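Local atomic coordinates of mandelate racemase/muconate lactonizing enzyme, C-terminal domain protein (Paracoccus denitrificans, PDB entry 4DWD), a protein that belongs to the enolase superfamily, binds magnesium and probably acts as a hydro-lyase. Residues 148-153 with 325-330; 270-275 with 306-311. All coordinates share one frame; numbering follows the deposited sequence.

Contact 1 (148-153 with 325-330); sequences ARRVEA and LADRWD
Hydrogen bonding across the contact falls to Arg150, whose NH2 donates to Leu325 O over 2.9 Å. The bond is bent, at 143°; the oxygen lies in the guanidinium plane, whereas the donor stands above the plane of the carbonyl. The arginine gets there with CG beside its own backbone N (chi1 -63°) and further bends at chi2 and chi3, which bring the head round to residues 325-330.

Charge pairing is mostly indirect. Arg150 NH1 and Asp327 OD2 form a long salt bridge of 3.8 Å, their flat groups steeply inclined. A water sits closer to both: it accepts from Arg150 NH1 at 2.9 Å and lies 2.8 Å from Asp327 OD2, one of several acceptors that compete for its protons. The stronger partners lie outside: Arg150 NE is paired with Glu154 and Asp327 OD1 with Arg162. The two groups are thus likely to be well fixed in rotation.

Van der Waals contact comes from Trp329, which turns its indole edge to the guanidinium, CD1 being 4.0 Å from Arg150 NH2. Its NE1 bonds to Glu154, the same carboxylate that holds Arg150 NE, while Leu325 CD2 lies over one face of the indole near its rim.

The result ties helix 140-154 to the loop leaving strand 323-325; both also meet strand 125-132, which pairs with Leu325 and gives Ser131 O to Arg150 NH1.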
ATOM      1  N   ALA B 148     -27.698 -18.648  32.157  1.00 12.78           N
ATOM      2  CA  ALA B 148     -27.556 -19.578  33.277  1.00 13.47           C
ATOM      3  C   ALA B 148     -28.255 -20.902  32.964  1.00 13.51           C
ATOM      4  O   ALA B 148     -27.712 -21.972  33.238  1.00 15.76           O
ATOM      5  CB  ALA B 148     -28.111 -18.968  34.555  1.00 12.47           C
ATOM      6  N   ARG B 149     -29.445 -20.825  32.369  1.00 13.09           N
ATOM      7  CA  ARG B 149     -30.204 -22.035  32.016  1.00 13.58           C
ATOM      8  C   ARG B 149     -29.434 -22.936  31.040  1.00 15.00           C
ATOM      9  O   ARG B 149     -29.312 -24.148  31.267  1.00 18.07           O
ATOM     10  CB  ARG B 149     -31.559 -21.647  31.423  1.00 14.36           C
ATOM     11  CG  ARG B 149     -32.500 -22.814  31.173  1.00 17.14           C
ATOM     12  CD  ARG B 149     -33.752 -22.355  30.443  1.00 17.91           C
ATOM     13  NE  ARG B 149     -33.493 -22.045  29.033  1.00 20.52           N
ATOM     14  CZ  ARG B 149     -33.399 -22.954  28.063  1.00 20.93           C
ATOM     15  NH1 ARG B 149     -33.534 -24.247  28.343  1.00 21.06           N
ATOM     16  NH2 ARG B 149     -33.158 -22.567  26.812  1.00 20.68           N
ATOM     17  N   ARG B 150     -28.919 -22.343  29.961  1.00 13.93           N
ATOM     18  CA  ARG B 150     -28.224 -23.096  28.915  1.00 15.48           C
ATOM     19  C   ARG B 150     -26.923 -23.678  29.472  1.00 15.59           C
ATOM     20  O   ARG B 150     -26.562 -24.816  29.178  1.00 15.70           O
ATOM     21  CB  ARG B 150     -27.912 -22.197  27.711  1.00 16.01           C
ATOM     22  CG  ARG B 150     -29.104 -21.614  26.950  1.00 16.78           C
ATOM     23  CD  ARG B 150     -29.735 -22.560  25.923  1.00 17.70           C
ATOM     24  NE  ARG B 150     -28.728 -23.235  25.097  1.00 15.54           N
ATOM     25  CZ  ARG B 150     -28.312 -22.829  23.901  1.00 14.24           C
ATOM     26  NH1 ARG B 150     -28.836 -21.755  23.314  1.00 13.52           N
ATOM     27  NH2 ARG B 150     -27.361 -23.521  23.289  1.00 15.08           N
ATOM     28  N   VAL B 151     -26.216 -22.893  30.285  1.00 14.68           N
ATOM     29  CA  VAL B 151     -24.944 -23.347  30.851  1.00 14.40           C
ATOM     30  C   VAL B 151     -25.135 -24.533  31.791  1.00 16.45           C
ATOM     31  O   VAL B 151     -24.379 -25.503  31.728  1.00 18.74           O
ATOM     32  CB  VAL B 151     -24.173 -22.200  31.544  1.00 14.79           C
ATOM     33  CG1 VAL B 151     -23.045 -22.738  32.420  1.00 16.91           C
ATOM     34  CG2 VAL B 151     -23.621 -21.261  30.490  1.00 14.17           C
ATOM     35  N   GLU B 152     -26.170 -24.470  32.625  1.00 16.87           N
ATOM     36  CA  GLU B 152     -26.494 -25.578  33.530  1.00 19.59           C
ATOM     37  C   GLU B 152     -26.780 -26.854  32.726  1.00 20.29           C
ATOM     38  O   GLU B 152     -26.350 -27.946  33.109  1.00 24.01           O
ATOM     39  CB  GLU B 152     -27.687 -25.226  34.434  1.00 21.27           C
ATOM     40  CG  GLU B 152     -27.909 -26.183  35.612  1.00 23.74           C
ATOM     41  CD  GLU B 152     -28.568 -27.501  35.228  1.00 26.74           C
ATOM     42  OE1 GLU B 152     -29.304 -27.557  34.212  1.00 27.54           O
ATOM     43  OE2 GLU B 152     -28.348 -28.497  35.950  1.00 36.11           O
ATOM     44  N   ALA B 153     -27.491 -26.703  31.613  1.00 17.87           N
ATOM     45  CA  ALA B 153     -27.928 -27.849  30.806  1.00 19.53           C
ATOM     46  C   ALA B 153     -26.795 -28.461  29.978  1.00 19.54           C
ATOM     47  O   ALA B 153     -26.759 -29.682  29.753  1.00 20.74           O
ATOM     48  CB  ALA B 153     -29.080 -27.433  29.901  1.00 19.18           C
ATOM     49  N   LEU B 325     -23.301 -24.737  19.316  1.00 11.07           N
ATOM     50  CA  LEU B 325     -24.574 -25.343  19.700  1.00 12.12           C
ATOM     51  C   LEU B 325     -25.607 -24.238  19.929  1.00 13.18           C
ATOM     52  O   LEU B 325     -25.645 -23.587  20.989  1.00 13.26           O
ATOM     53  CB  LEU B 325     -24.424 -26.246  20.930  1.00 12.78           C
ATOM     54  CG  LEU B 325     -25.730 -26.894  21.430  1.00 13.13           C
ATOM     55  CD1 LEU B 325     -26.298 -27.854  20.384  1.00 13.53           C
ATOM     56  CD2 LEU B 325     -25.484 -27.601  22.751  1.00 16.54           C
ATOM     57  N   ALA B 326     -26.440 -24.023  18.915  1.00 13.12           N
ATOM     58  CA  ALA B 326     -27.368 -22.889  18.917  1.00 13.35           C
ATOM     59  C   ALA B 326     -28.733 -23.209  19.543  1.00 13.90           C
ATOM     60  O   ALA B 326     -28.984 -24.334  19.980  1.00 14.60           O
ATOM     61  CB  ALA B 326     -27.516 -22.320  17.509  1.00 13.72           C
ATOM     62  N   ASP B 327     -29.607 -22.204  19.566  1.00 13.56           N
ATOM     63  CA  ASP B 327     -30.887 -22.270  20.269  1.00 14.63           C
ATOM     64  C   ASP B 327     -31.804 -23.372  19.773  1.00 14.82           C
ATOM     65  O   ASP B 327     -31.798 -23.729  18.601  1.00 15.17           O
ATOM     66  CB  ASP B 327     -31.623 -20.935  20.152  1.00 14.66           C
ATOM     67  CG  ASP B 327     -30.704 -19.742  20.365  1.00 16.62           C
ATOM     68  OD1 ASP B 327     -29.907 -19.451  19.450  1.00 17.78           O
ATOM     69  OD2 ASP B 327     -30.791 -19.104  21.434  1.00 18.09           O
ATOM     70  N   ARG B 328     -32.601 -23.901  20.695  1.00 14.72           N
ATOM     71  CA  ARG B 328     -33.674 -24.838  20.362  1.00 16.12           C
ATOM     72  C   ARG B 328     -33.186 -26.075  19.623  1.00 15.34           C
ATOM     73  O   ARG B 328     -33.853 -26.585  18.716  1.00 14.27           O
ATOM     74  CB  ARG B 328     -34.802 -24.133  19.585  1.00 16.06           C
ATOM     75  CG  ARG B 328     -35.448 -22.967  20.320  1.00 22.72           C
ATOM     76  CD  ARG B 328     -36.095 -23.396  21.628  1.00 23.97           C
ATOM     77  NE  ARG B 328     -36.874 -24.630  21.482  1.00 22.36           N
ATOM     78  CZ  ARG B 328     -38.156 -24.684  21.126  1.00 27.11           C
ATOM     79  NH1 ARG B 328     -38.835 -23.565  20.880  1.00 28.84           N
ATOM     80  NH2 ARG B 328     -38.764 -25.861  21.020  1.00 33.05           N
ATOM     81  N   TRP B 329     -32.027 -26.571  20.041  1.00 14.74           N
ATOM     82  CA  TRP B 329     -31.491 -27.798  19.481  1.00 15.38           C
ATOM     83  C   TRP B 329     -32.371 -28.998  19.750  1.00 14.86           C
ATOM     84  O   TRP B 329     -32.239 -30.020  19.072  1.00 16.05           O
ATOM     85  CB  TRP B 329     -30.052 -28.034  19.938  1.00 15.11           C
ATOM     86  CG  TRP B 329     -29.788 -27.906  21.428  1.00 14.21           C
ATOM     87  CD1 TRP B 329     -29.402 -26.764  22.142  1.00 14.18           C
ATOM     88  CD2 TRP B 329     -29.810 -28.989  22.420  1.00 14.29           C
ATOM     89  NE1 TRP B 329     -29.224 -27.061  23.477  1.00 13.39           N
ATOM     90  CE2 TRP B 329     -29.456 -28.377  23.710  1.00 14.46           C
ATOM     91  CE3 TRP B 329     -30.094 -30.353  22.373  1.00 15.77           C
ATOM     92  CZ2 TRP B 329     -29.380 -29.118  24.879  1.00 16.44           C
ATOM     93  CZ3 TRP B 329     -30.018 -31.089  23.562  1.00 15.40           C
ATOM     94  CH2 TRP B 329     -29.680 -30.483  24.787  1.00 17.66           C
ATOM     95  N   ASP B 330     -33.282 -28.880  20.723  1.00 14.32           N
ATOM     96  CA  ASP B 330     -34.283 -29.916  20.993  1.00 15.03           C
ATOM     97  C   ASP B 330     -35.120 -30.252  19.761  1.00 14.50           C
ATOM     98  O   ASP B 330     -35.644 -31.366  19.658  1.00 15.12           O
ATOM     99  CB  ASP B 330     -35.208 -29.493  22.151  1.00 17.11           C
ATOM    100  CG  ASP B 330     -36.044 -28.253  21.819  1.00 18.18           C
ATOM    101  OD1 ASP B 330     -37.286 -28.340  21.789  1.00 26.70           O
ATOM    102  OD2 ASP B 330     -35.471 -27.178  21.596  1.00 20.95           O
TER
HETATM  103  O   HOH W   1     -31.270 -20.273  23.919  1.00 20.12           O

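Contact 2 (270-275 with 306-311); sequences PDIVKM and HFANIH
A water is held from both segments: it accepts from Ile272 N at 2.9 Å and donates to Asn309 OD1, also at 2.9 Å. It thereby links a loop amide to the carbonyl oxygen of a helix side chain, two groups that do not bond to each other directly.

Everything else across the contact is apolar and rests on Ile272. Its CG1 branch runs anti to the backbone N (chi1 -159°) and continues extended, carrying CD1 to Ala308, where it meets CB at 3.8 Å and sits 3.6 Å from the carbonyl O of the same residue. The other branch, CG2, faces the base of Asn309, with CB 4.2 Å away. Both methyls therefore touch consecutive residues on one side of helix 304-314. Ile278 and Met281 of helix 277-291 also pack against Ile272. Cutting this side chain back to an alanine is likely to open a gap between helices 277-291 and 304-314 and leave Ala308 CB without its methyl neighbour.

The loop carrying the isoleucine is braced internally. Asp271 OD1 accepts from Val273 N at 2.9 Å through a nearly straight bond (165°) that closes an Asx turn, and Asp271 O receives two amides, Lys274 N at 2.9 Å and selenomethionine Met275 N at 3.1 Å. The second carboxylate oxygen, OD2, goes to His298 ND1.

Loop 270-275 follows the sixth barrel strand, 267-268, and His298 follows the seventh, 294-295. This placement matches the His-Asp dyad of mandelate racemase, so residues 270-275 probably carry the aspartate of a similar pair, in the modified TIM barrel of the enolase superfamily, with Ile272 packing the same loop on helix 304-314.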
ATOM      1  N   PRO B 270     -17.433 -19.625   7.852  1.00  9.28           N
ATOM      2  CA  PRO B 270     -18.431 -20.068   6.880  1.00  9.07           C
ATOM      3  C   PRO B 270     -19.246 -21.259   7.443  1.00  9.26           C
ATOM      4  O   PRO B 270     -18.821 -21.918   8.406  1.00  9.75           O
ATOM      5  CB  PRO B 270     -17.574 -20.496   5.685  1.00  9.47           C
ATOM      6  CG  PRO B 270     -16.295 -20.980   6.310  1.00  9.16           C
ATOM      7  CD  PRO B 270     -16.070 -20.051   7.484  1.00  9.37           C
ATOM      8  N   ASP B 271     -20.402 -21.518   6.836  1.00  8.98           N
ATOM      9  CA  ASP B 271     -21.378 -22.498   7.356  1.00  9.22           C
ATOM     10  C   ASP B 271     -21.572 -23.581   6.311  1.00  9.24           C
ATOM     11  O   ASP B 271     -21.943 -23.294   5.156  1.00  9.22           O
ATOM     12  CB  ASP B 271     -22.709 -21.775   7.669  1.00  9.84           C
ATOM     13  CG  ASP B 271     -23.751 -22.665   8.299  1.00  9.49           C
ATOM     14  OD1 ASP B 271     -23.852 -23.853   7.944  1.00  9.53           O
ATOM     15  OD2 ASP B 271     -24.516 -22.141   9.143  1.00 10.82           O
ATOM     16  N   ILE B 272     -21.372 -24.825   6.739  1.00  8.60           N
ATOM     17  CA  ILE B 272     -21.423 -25.997   5.868  1.00  8.82           C
ATOM     18  C   ILE B 272     -22.754 -26.232   5.129  1.00  9.43           C
ATOM     19  O   ILE B 272     -22.766 -26.916   4.092  1.00  9.00           O
ATOM     20  CB  ILE B 272     -21.003 -27.252   6.698  1.00  9.47           C
ATOM     21  CG1 ILE B 272     -20.523 -28.418   5.830  1.00  9.74           C
ATOM     22  CG2 ILE B 272     -22.085 -27.680   7.698  1.00 10.56           C
ATOM     23  CD1 ILE B 272     -19.576 -29.304   6.610  1.00 10.69           C
ATOM     24  N   VAL B 273     -23.862 -25.697   5.659  1.00  9.28           N
ATOM     25  CA  VAL B 273     -25.154 -25.818   4.978  1.00  8.86           C
ATOM     26  C   VAL B 273     -25.536 -24.556   4.218  1.00  8.66           C
ATOM     27  O   VAL B 273     -26.569 -24.529   3.523  1.00  9.05           O
ATOM     28  CB  VAL B 273     -26.312 -26.262   5.911  1.00  9.07           C
ATOM     29  CG1 VAL B 273     -26.014 -27.611   6.528  1.00 10.56           C
ATOM     30  CG2 VAL B 273     -26.634 -25.238   6.989  1.00  9.71           C
ATOM     31  N   LYS B 274     -24.700 -23.522   4.330  1.00  8.60           N
ATOM     32  CA  LYS B 274     -24.889 -22.306   3.527  1.00  9.64           C
ATOM     33  C   LYS B 274     -24.071 -22.309   2.241  1.00  9.76           C
ATOM     34  O   LYS B 274     -24.440 -21.651   1.265  1.00  9.86           O
ATOM     35  CB  LYS B 274     -24.540 -21.043   4.329  1.00  9.83           C
ATOM     36  CG  LYS B 274     -25.488 -20.811   5.497  1.00  9.51           C
ATOM     37  CD  LYS B 274     -25.116 -19.516   6.208  1.00 11.28           C
ATOM     38  CE  LYS B 274     -25.977 -19.259   7.437  1.00 12.73           C
ATOM     39  NZ  LYS B 274     -27.379 -18.898   7.063  1.00 11.15           N
HETATM   40  N   MSE B 275     -22.949 -23.018   2.253  1.00  9.78           N
HETATM   41  CA  MSE B 275     -22.011 -23.025   1.125  1.00  9.96           C
HETATM   42  C   MSE B 275     -21.119 -24.224   1.269  1.00 10.16           C
HETATM   43  O   MSE B 275     -20.838 -24.672   2.394  1.00 10.12           O
HETATM   44  CB  MSE B 275     -21.176 -21.729   1.126  1.00 10.13           C
HETATM   45  CG  MSE B 275     -20.291 -21.521   2.364  1.00 10.24           C
HETATM   46 SE   MSE B 275     -18.508 -22.344   2.167  1.00 12.93          SE
HETATM   47  CE  MSE B 275     -17.688 -20.932   1.076  1.00 11.61           C
ATOM     48  N   HIS B 306     -25.299 -30.377  11.625  1.00 11.09           N
ATOM     49  CA  HIS B 306     -24.422 -30.586  12.764  1.00 11.10           C
ATOM     50  C   HIS B 306     -23.480 -31.729  12.507  1.00 11.08           C
ATOM     51  O   HIS B 306     -22.282 -31.625  12.777  1.00 10.80           O
ATOM     52  CB  HIS B 306     -25.250 -30.858  14.009  1.00 11.58           C
ATOM     53  CG  HIS B 306     -24.432 -31.305  15.179  1.00 11.74           C
ATOM     54  ND1 HIS B 306     -23.725 -30.443  15.950  1.00 12.20           N
ATOM     55  CD2 HIS B 306     -24.218 -32.574  15.700  1.00 13.23           C
ATOM     56  CE1 HIS B 306     -23.097 -31.134  16.920  1.00 12.91           C
ATOM     57  NE2 HIS B 306     -23.406 -32.437  16.773  1.00 14.50           N
ATOM     58  N   PHE B 307     -24.004 -32.832  11.982  1.00 10.94           N
ATOM     59  CA  PHE B 307     -23.167 -33.999  11.728  1.00 11.13           C
ATOM     60  C   PHE B 307     -22.098 -33.702  10.678  1.00 10.90           C
ATOM     61  O   PHE B 307     -20.935 -34.064  10.855  1.00 10.93           O
ATOM     62  CB  PHE B 307     -24.027 -35.204  11.340  1.00 10.95           C
ATOM     63  CG  PHE B 307     -24.528 -35.984  12.520  1.00 12.18           C
ATOM     64  CD1 PHE B 307     -25.501 -35.456  13.366  1.00 12.62           C
ATOM     65  CD2 PHE B 307     -24.042 -37.255  12.769  1.00 13.67           C
ATOM     66  CE1 PHE B 307     -25.963 -36.183  14.450  1.00 14.61           C
ATOM     67  CE2 PHE B 307     -24.497 -37.989  13.847  1.00 14.18           C
ATOM     68  CZ  PHE B 307     -25.459 -37.449  14.697  1.00 14.42           C
ATOM     69  N   ALA B 308     -22.478 -33.035   9.587  1.00 10.76           N
ATOM     70  CA  ALA B 308     -21.479 -32.638   8.594  1.00 10.43           C
ATOM     71  C   ALA B 308     -20.387 -31.774   9.216  1.00 10.99           C
ATOM     72  O   ALA B 308     -19.195 -31.998   9.000  1.00 10.45           O
ATOM     73  CB  ALA B 308     -22.148 -31.908   7.440  1.00  9.90           C
ATOM     74  N   ASN B 309     -20.819 -30.802  10.011  1.00 10.73           N
ATOM     75  CA  ASN B 309     -19.915 -29.882  10.700  1.00 10.54           C
ATOM     76  C   ASN B 309     -18.916 -30.614  11.593  1.00 11.04           C
ATOM     77  O   ASN B 309     -17.712 -30.344  11.521  1.00 10.71           O
ATOM     78  CB  ASN B 309     -20.739 -28.863  11.502  1.00 10.77           C
ATOM     79  CG  ASN B 309     -19.928 -27.662  11.978  1.00 10.45           C
ATOM     80  OD1 ASN B 309     -19.146 -27.085  11.228  1.00 11.20           O
ATOM     81  ND2 ASN B 309     -20.144 -27.260  13.231  1.00 11.07           N
ATOM     82  N   ILE B 310     -19.399 -31.543  12.425  1.00 11.29           N
ATOM     83  CA  ILE B 310     -18.463 -32.253  13.318  1.00 11.20           C
ATOM     84  C   ILE B 310     -17.522 -33.240  12.595  1.00 10.88           C
ATOM     85  O   ILE B 310     -16.380 -33.410  13.009  1.00 11.17           O
ATOM     86  CB  ILE B 310     -19.136 -32.876  14.569  1.00 11.95           C
ATOM     87  CG1 ILE B 310     -20.100 -34.007  14.182  1.00 12.38           C
ATOM     88  CG2 ILE B 310     -19.797 -31.782  15.421  1.00 14.33           C
ATOM     89  CD1 ILE B 310     -20.629 -34.780  15.376  1.00 15.98           C
ATOM     90  N   HIS B 311     -17.958 -33.862  11.500  1.00 10.86           N
ATOM     91  CA  HIS B 311     -16.995 -34.650  10.715  1.00 10.51           C
ATOM     92  C   HIS B 311     -15.860 -33.775  10.232  1.00 10.57           C
ATOM     93  O   HIS B 311     -14.689 -34.140  10.352  1.00 11.13           O
ATOM     94  CB  HIS B 311     -17.661 -35.365   9.546  1.00 10.37           C
ATOM     95  CG  HIS B 311     -18.369 -36.642   9.940  1.00 10.99           C
ATOM     96  ND1 HIS B 311     -17.733 -37.833   9.995  1.00 10.61           N
ATOM     97  CD2 HIS B 311     -19.694 -36.882  10.304  1.00 11.68           C
ATOM     98  CE1 HIS B 311     -18.607 -38.791  10.372  1.00 11.77           C
ATOM     99  NE2 HIS B 311     -19.808 -38.208  10.561  1.00 11.53           N
TER
HETATM  100  O   HOH W   2     -20.730 -25.291   9.570  1.00 11.79           O

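Both contacts belong to the barrel domain, contact 2 being nested in the chain loop that contact 1 closes. Their centres are 19 Å apart and their nearest atoms about 6 Å. Contact 1 joins the exit of the eighth strand to the helix after the first, beside the seam where strands 323-325 and 125-132 pair; contact 2 fixes the loop after the sixth strand against the helix after the seventh. Asp197, Glu223 and Glu249 bind calcium in crystals of this protein, though no ion is bound to this chain here, and neither contact supplies these ligands: the side chain of Asp327 is about 9 Å from that of Asp197, and that of Asn309 about 11 Å from that of Glu249.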